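Local coordinates for protein enoyl-CoA hydratase (Mycobacterium tuberculosis, PDB 5KJP) that probably catalyses the addition of water to the double bond of 2-enoyl-CoA thioesters, giving 3-hydroxyacyl-CoA in fatty acid metabolism, at residues 213-216 and 217-221; 233-236 and 237-240; 247-250 and 251-255. All coordinates share one frame; numbering follows the deposited sequence.

Overall arrangement
The three contacts lie on the last three helices of the chain, in series. Contact 1 is on helix 209-221, contact 2 on helix 230-242 and contact 3 on helix 245-255. The centres of contacts 1 and 2 are about 10 Å apart, and these two touch. Ile237 CD1 packs 3.8 Å from Ile218 CG1, and Gln234 also meets Ile218. Contact 3 stands apart. Its centre is about 22 Å from that of contact 1 and about 20 Å from that of contact 2, and it touches neither. All three contacts reach the second subunit. This is consistent with the C-terminal helices of crotonase-family trimers, which commonly help join the subunits.

Contact 1 (213-216 and 217-221); sequences VATK and RIITE
Lys216 and Thr220 meet one turn apart on helix 209-221, the first of the three C-terminal helices of the crotonase fold, which help form the trimer interface in this family. Thr220 N donates to Lys216 O at 2.9 Å. The hydroxyl of Thr220 turns back onto the same turn. Its OG1 stands between the backbone N and the carbonyl carbon (chi1 65°), 3.1 Å from Lys216 O. Arg217 O is equally near, so either oxygen may take the single proton. The same rotation lays Thr220 CG2 across the base of the lysine, 4.0 Å from Lys216 CG.

Beyond CG the lysine chain is extended and leaves the helix. Lys216 is buried, and its NZ forms a salt bridge with Asp125 and hydrogen bonds with the carbonyls of Pro101 and Lys103. Three partners thus grip the ammonium, and Asp125 probably offsets its charge.

The backbone ladder continues with Arg217 N to Val213 O and Ile218 N to Ala214 O. Ile219 N to Thr215 O is the straightest of these bonds, at 170°. Each isoleucine lies against the carbonyl one turn back. Ile218 CG1 is 3.3 Å from Ala214 O, and Ile219 CG1 is 3.5 Å from Thr215 O. Thr215 OG1 bonds to Ala211 O.

Ala214, Arg217 and Ile218 touch helix 230-242. Thr215, Ile218, Ile219 and Thr220 pack on Val140, Leu151 and Tyr160 of the second subunit.

Arg217 and Glu221 form a salt bridge along the helix. The glutamate CD lies in plane at the guanidinium edge. Arg217 NE meets Glu221 OE2 at 2.8 Å, coming from 43° above the carboxylate plane.

Contact 2 (233-236 and 237-240); sequences EQMK and ILVP
Met235 and Val239 make one of the apolar side-chain contacts of this turn. Met235 is present as selenomethionine. Its CG points away from the backbone N. The bend at chi2 (57°) then brings SE across the valine, 4.0 Å from Val239 CG2, and a second bend turns only CE. The same SE lies 4.3 Å from Leu238 CD1, so it touches two residues of the next turn.

Gln234 and Leu238 form a second pair. The aliphatic part of the glutamine does most of the touching, with Gln234 CG 3.9 Å from Leu238 CG. The extended chain also carries its amide past the leucine, and Gln234 NE2 is 3.9 Å from Leu238 CD1.

These residues belong to helix 230-242, the middle one of three C-terminal helices in the crotonase fold. Ile237 turns to helix 209-221, where it packs on Ala214 and Arg217, and it also touches Trp225. Gln234 and Leu238 reach Gly147 and Val145 of the second subunit.

The backbone bonds are uneven. Gln234 O accepts two donors. Leu238 N comes in the carbonyl plane at 2.9 Å. Ile237 N, also 2.9 Å from Gln234 O, comes from 55° above that plane. Val239 N bonds to Met235 O. The ladder then breaks at Pro240, whose nitrogen carries no hydrogen. Its ring carbon CD stands 3.3 Å from Lys236 O, and the helix is kinked here.

The charged pair runs along the helix within the first turn. Lys236 CG lies beside its own backbone N (chi1 -56°), and the extended chain leads back to the glutamate. Lys236 NZ makes a salt bridge with Glu233 OE1 at 3.1 Å, approaching from above the carboxylate plane.

Contact 3 (247-250 and 251-255); sequences AKEG and AIAFA
The ring of Phe254, carried on a CB that rests 3.4 Å from Gly250 O, makes a cation-pi contact with Arg142 of the second subunit. CG lies anti to the backbone nitrogen (chi1 -159°), and the ring leads away from the preceding turn.

The other flat group is the carboxylate of Glu249. A bend in its chain (chi2 67°) brings the carboxylate along the helix toward Ala253, and Glu249 OE2 ends 4.3 Å from Ala253 CB. The polar partners of OE2 lie in the C-terminal tail. It forms a salt bridge with Arg258 NH1 and accepts a hydrogen bond from Arg261 N. Ala253 itself packs on Arg258 and Pro260, so the tail packs against this side of the helix.

Beneath these groups runs a regular ladder of four bonds. Ala251 N reaches Ala247 O at 3.2 Å, and Ile252 N reaches Lys248 O at 3.0 Å. Ala253 N donates to Glu249 O at 2.8 Å. Phe254 N donates to Gly250 O at 3.1 Å. Two side chains also press on carbonyls. Ala253 CB is 3.2 Å from Glu249 O, and Ile252 CG1 is 3.3 Å from Lys248 O.

Gly250 is buried and adds no side chain to the turn. Ala247 packs on Leu144 of the second subunit. Helix 245-255 thus holds the C-terminal tail through Glu249 and the neighbouring subunit through Phe254, in keeping with the C-terminal helices of crotonase-fold trimers.

Contact 1 (213-216 and 217-221)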
loop_
_atom_site.group_PDB
_atom_site.type_symbol
_atom_site.label_atom_id
_atom_site.label_comp_id
_atom_site.label_asym_id
_atom_site.label_seq_id
_atom_site.Cartn_x
_atom_site.Cartn_y
_atom_site.Cartn_z
ATOM N N VAL A 213 3.527 19.943 10.830
ATOM C CA VAL A 213 2.565 19.277 11.701
ATOM C C VAL A 213 1.252 19.059 10.957
ATOM O O VAL A 213 0.640 17.994 11.069
ATOM C CB VAL A 213 2.326 20.074 13.000
ATOM C CG1 VAL A 213 0.997 19.692 13.648
ATOM C CG2 VAL A 213 3.489 19.857 13.970
ATOM N N ALA A 214 0.834 20.053 10.174
ATOM C CA ALA A 214 -0.395 19.932 9.389
ATOM C C ALA A 214 -0.271 18.845 8.336
ATOM O O ALA A 214 -1.233 18.136 8.047
ATOM C CB ALA A 214 -0.745 21.259 8.727
ATOM N N THR A 215 0.918 18.722 7.759
ATOM C CA THR A 215 1.161 17.722 6.726
ATOM C C THR A 215 1.037 16.321 7.317
ATOM O O THR A 215 0.377 15.446 6.744
ATOM C CB THR A 215 2.544 17.915 6.082
ATOM O OG1 THR A 215 2.538 19.128 5.315
ATOM C CG2 THR A 215 2.872 16.752 5.155
ATOM N N LYS A 216 1.647 16.118 8.480
ATOM C CA LYS A 216 1.543 14.836 9.161
ATOM C C LYS A 216 0.094 14.550 9.533
ATOM O O LYS A 216 -0.393 13.430 9.371
ATOM C CB LYS A 216 2.430 14.802 10.409
ATOM C CG LYS A 216 2.147 13.607 11.303
ATOM C CD LYS A 216 3.148 13.469 12.445
ATOM C CE LYS A 216 2.631 12.476 13.477
ATOM N NZ LYS A 216 3.653 12.143 14.518
ATOM N N ARG A 217 -0.591 15.574 10.028
ATOM C CA ARG A 217 -1.980 15.433 10.419
ATOM C C ARG A 217 -2.858 14.980 9.251
ATOM O O ARG A 217 -3.708 14.106 9.406
ATOM C CB ARG A 217 -2.506 16.748 10.990
ATOM C CG ARG A 217 -3.897 16.624 11.543
ATOM C CD ARG A 217 -4.333 17.871 12.287
ATOM N NE ARG A 217 -5.755 17.801 12.605
ATOM C CZ ARG A 217 -6.484 18.835 12.999
ATOM N NH1 ARG A 217 -5.924 20.032 13.133
ATOM N NH2 ARG A 217 -7.774 18.671 13.259
ATOM N N ILE A 218 -2.651 15.569 8.079
ATOM C CA ILE A 218 -3.481 15.220 6.931
ATOM C C ILE A 218 -3.184 13.785 6.492
ATOM O O ILE A 218 -4.105 13.009 6.253
ATOM C CB ILE A 218 -3.273 16.207 5.758
ATOM C CG1 ILE A 218 -3.889 17.566 6.109
ATOM C CG2 ILE A 218 -3.901 15.672 4.468
ATOM C CD1 ILE A 218 -3.315 18.722 5.315
ATOM N N ILE A 219 -1.911 13.415 6.420
ATOM C CA ILE A 219 -1.573 12.049 6.011
ATOM C C ILE A 219 -2.133 11.005 6.993
ATOM O O ILE A 219 -2.714 10.000 6.572
ATOM C CB ILE A 219 -0.055 11.867 5.853
ATOM C CG1 ILE A 219 0.439 12.676 4.642
ATOM C CG2 ILE A 219 0.296 10.386 5.693
ATOM C CD1 ILE A 219 1.946 12.655 4.445
ATOM N N THR A 220 -1.997 11.258 8.293
ATOM C CA THR A 220 -2.498 10.311 9.295
ATOM C C THR A 220 -4.030 10.275 9.345
ATOM O O THR A 220 -4.624 9.203 9.370
ATOM C CB THR A 220 -1.952 10.622 10.723
ATOM O OG1 THR A 220 -2.439 11.892 11.173
ATOM C CG2 THR A 220 -0.422 10.628 10.743
ATOM N N GLU A 221 -4.676 11.435 9.348
ATOM C CA GLU A 221 -6.130 11.469 9.491
ATOM C C GLU A 221 -6.880 11.068 8.220
ATOM O O GLU A 221 -8.010 10.586 8.295
ATOM C CB GLU A 221 -6.586 12.859 9.943
ATOM C CG GLU A 221 -6.071 13.235 11.324
ATOM C CD GLU A 221 -6.663 14.532 11.849
ATOM O OE1 GLU A 221 -7.600 15.063 11.221
ATOM O OE2 GLU A 221 -6.194 15.011 12.901
#

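Contact 2 (233-236 and 237-240)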
loop_
_atom_site.group_PDB
_atom_site.type_symbol
_atom_site.label_atom_id
_atom_site.label_comp_id
_atom_site.label_asym_id
_atom_site.label_seq_id
_atom_site.Cartn_x
_atom_site.Cartn_y
_atom_site.Cartn_z
ATOM N N GLU A 233 -12.351 17.853 4.235
ATOM C CA GLU A 233 -11.709 17.597 5.521
ATOM C C GLU A 233 -10.300 18.186 5.561
ATOM O O GLU A 233 -9.879 18.764 6.565
ATOM C CB GLU A 233 -11.655 16.093 5.805
ATOM C CG GLU A 233 -13.015 15.424 5.952
ATOM C CD GLU A 233 -13.681 15.712 7.288
ATOM O OE1 GLU A 233 -13.243 16.641 8.001
ATOM O OE2 GLU A 233 -14.647 14.997 7.628
ATOM N N GLN A 234 -9.580 18.038 4.453
ATOM C CA GLN A 234 -8.232 18.576 4.336
ATOM C C GLN A 234 -8.201 20.103 4.436
ATOM O O GLN A 234 -7.319 20.675 5.078
ATOM C CB GLN A 234 -7.601 18.130 3.011
ATOM C CG GLN A 234 -6.205 18.676 2.794
ATOM C CD GLN A 234 -5.612 18.247 1.469
ATOM O OE1 GLN A 234 -4.676 17.452 1.432
ATOM N NE2 GLN A 234 -6.153 18.774 0.372
HETATM N N MSE A 235 -9.174 20.747 3.793
HETATM C CA MSE A 235 -9.267 22.204 3.746
HETATM C C MSE A 235 -9.273 22.838 5.138
HETATM O O MSE A 235 -8.665 23.887 5.355
HETATM C CB MSE A 235 -10.528 22.622 2.980
HETATM C CG MSE A 235 -10.670 24.122 2.766
HETATM SE SE MSE A 235 -9.139 24.904 1.846
HETATM C CE MSE A 235 -9.528 24.289 0.040
ATOM N N LYS A 236 -9.962 22.197 6.078
ATOM C CA LYS A 236 -10.060 22.702 7.448
ATOM C C LYS A 236 -8.688 22.775 8.108
ATOM O O LYS A 236 -8.426 23.641 8.943
ATOM C CB LYS A 236 -10.982 21.817 8.285
ATOM C CG LYS A 236 -12.378 21.633 7.712
ATOM C CD LYS A 236 -13.096 20.500 8.433
ATOM C CE LYS A 236 -14.531 20.349 7.957
ATOM N NZ LYS A 236 -15.111 19.042 8.380
ATOM N N ILE A 237 -7.819 21.848 7.737
ATOM C CA ILE A 237 -6.467 21.824 8.274
ATOM C C ILE A 237 -5.580 22.804 7.498
ATOM O O ILE A 237 -4.669 23.416 8.065
ATOM C CB ILE A 237 -5.890 20.395 8.228
ATOM C CG1 ILE A 237 -6.754 19.455 9.078
ATOM C CG2 ILE A 237 -4.443 20.370 8.709
ATOM C CD1 ILE A 237 -6.417 17.988 8.898
ATOM N N LEU A 238 -5.874 22.983 6.211
ATOM C CA LEU A 238 -5.066 23.847 5.346
ATOM C C LEU A 238 -5.151 25.329 5.697
ATOM O O LEU A 238 -4.142 26.034 5.681
ATOM C CB LEU A 238 -5.472 23.675 3.878
ATOM C CG LEU A 238 -5.133 22.367 3.165
ATOM C CD1 LEU A 238 -5.575 22.440 1.713
ATOM C CD2 LEU A 238 -3.646 22.100 3.251
ATOM N N VAL A 239 -6.358 25.804 5.983
ATOM C CA VAL A 239 -6.591 27.244 6.111
ATOM C C VAL A 239 -5.720 27.915 7.191
ATOM O O VAL A 239 -5.089 28.932 6.905
ATOM C CB VAL A 239 -8.086 27.545 6.378
ATOM C CG1 VAL A 239 -8.287 29.014 6.735
ATOM C CG2 VAL A 239 -8.911 27.176 5.158
ATOM N N PRO A 240 -5.650 27.344 8.413
ATOM C CA PRO A 240 -4.802 28.007 9.415
ATOM C C PRO A 240 -3.326 28.073 9.018
ATOM O O PRO A 240 -2.619 28.979 9.461
ATOM C CB PRO A 240 -4.981 27.132 10.660
ATOM C CG PRO A 240 -6.305 26.490 10.475
ATOM C CD PRO A 240 -6.382 26.209 9.005
#

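Contact 3 (247-250 and 251-255)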
loop_
_atom_site.group_PDB
_atom_site.type_symbol
_atom_site.label_atom_id
_atom_site.label_comp_id
_atom_site.label_asym_id
_atom_site.label_seq_id
_atom_site.Cartn_x
_atom_site.Cartn_y
_atom_site.Cartn_z
ATOM N N ALA A 247 3.565 31.414 6.865
ATOM C CA ALA A 247 3.277 31.360 5.435
ATOM C C ALA A 247 3.803 32.626 4.763
ATOM O O ALA A 247 4.359 32.575 3.663
ATOM C CB ALA A 247 1.774 31.192 5.180
ATOM N N LYS A 248 3.637 33.760 5.438
ATOM C CA LYS A 248 4.151 35.028 4.928
ATOM C C LYS A 248 5.676 35.013 4.915
ATOM O O LYS A 248 6.303 35.368 3.919
ATOM C CB LYS A 248 3.635 36.199 5.770
ATOM C CG LYS A 248 4.235 37.542 5.398
ATOM C CD LYS A 248 3.640 38.649 6.258
ATOM C CE LYS A 248 4.316 39.979 5.991
ATOM N NZ LYS A 248 3.683 41.065 6.800
ATOM N N GLU A 249 6.262 34.596 6.033
ATOM C CA GLU A 249 7.711 34.552 6.181
ATOM C C GLU A 249 8.347 33.609 5.159
ATOM O O GLU A 249 9.409 33.901 4.611
ATOM C CB GLU A 249 8.077 34.126 7.609
ATOM C CG GLU A 249 9.542 33.796 7.839
ATOM C CD GLU A 249 10.463 34.998 7.703
ATOM O OE1 GLU A 249 9.969 36.145 7.628
ATOM O OE2 GLU A 249 11.692 34.788 7.670
ATOM N N GLY A 250 7.687 32.484 4.901
ATOM C CA GLY A 250 8.182 31.516 3.943
ATOM C C GLY A 250 8.246 32.106 2.550
ATOM O O GLY A 250 9.206 31.878 1.812
ATOM N N ALA A 251 7.227 32.885 2.194
ATOM C CA ALA A 251 7.171 33.501 0.873
ATOM C C ALA A 251 8.223 34.603 0.743
ATOM O O ALA A 251 8.887 34.720 -0.287
ATOM C CB ALA A 251 5.779 34.058 0.604
ATOM N N ILE A 252 8.363 35.407 1.794
ATOM C CA ILE A 252 9.352 36.478 1.826
ATOM C C ILE A 252 10.765 35.917 1.723
ATOM O O ILE A 252 11.576 36.386 0.919
ATOM C CB ILE A 252 9.242 37.312 3.121
ATOM C CG1 ILE A 252 7.935 38.108 3.144
ATOM C CG2 ILE A 252 10.432 38.250 3.254
ATOM C CD1 ILE A 252 7.879 39.218 2.128
ATOM N N ALA A 253 11.049 34.910 2.545
ATOM C CA ALA A 253 12.378 34.316 2.605
ATOM C C ALA A 253 12.783 33.720 1.264
ATOM O O ALA A 253 13.903 33.930 0.797
ATOM C CB ALA A 253 12.430 33.254 3.687
ATOM N N PHE A 254 11.862 32.984 0.647
ATOM C CA PHE A 254 12.115 32.379 -0.653
ATOM C C PHE A 254 12.416 33.443 -1.709
ATOM O O PHE A 254 13.360 33.306 -2.487
ATOM C CB PHE A 254 10.924 31.523 -1.091
ATOM C CG PHE A 254 11.270 30.496 -2.128
ATOM C CD1 PHE A 254 11.374 29.158 -1.786
ATOM C CD2 PHE A 254 11.518 30.871 -3.442
ATOM C CE1 PHE A 254 11.700 28.209 -2.739
ATOM C CE2 PHE A 254 11.849 29.926 -4.399
ATOM C CZ PHE A 254 11.936 28.594 -4.047
ATOM N N ALA A 255 11.611 34.500 -1.729
ATOM C CA ALA A 255 11.781 35.577 -2.697
ATOM C C ALA A 255 13.114 36.290 -2.500
ATOM O O ALA A 255 13.687 36.832 -3.448
ATOM C CB ALA A 255 10.627 36.573 -2.597
#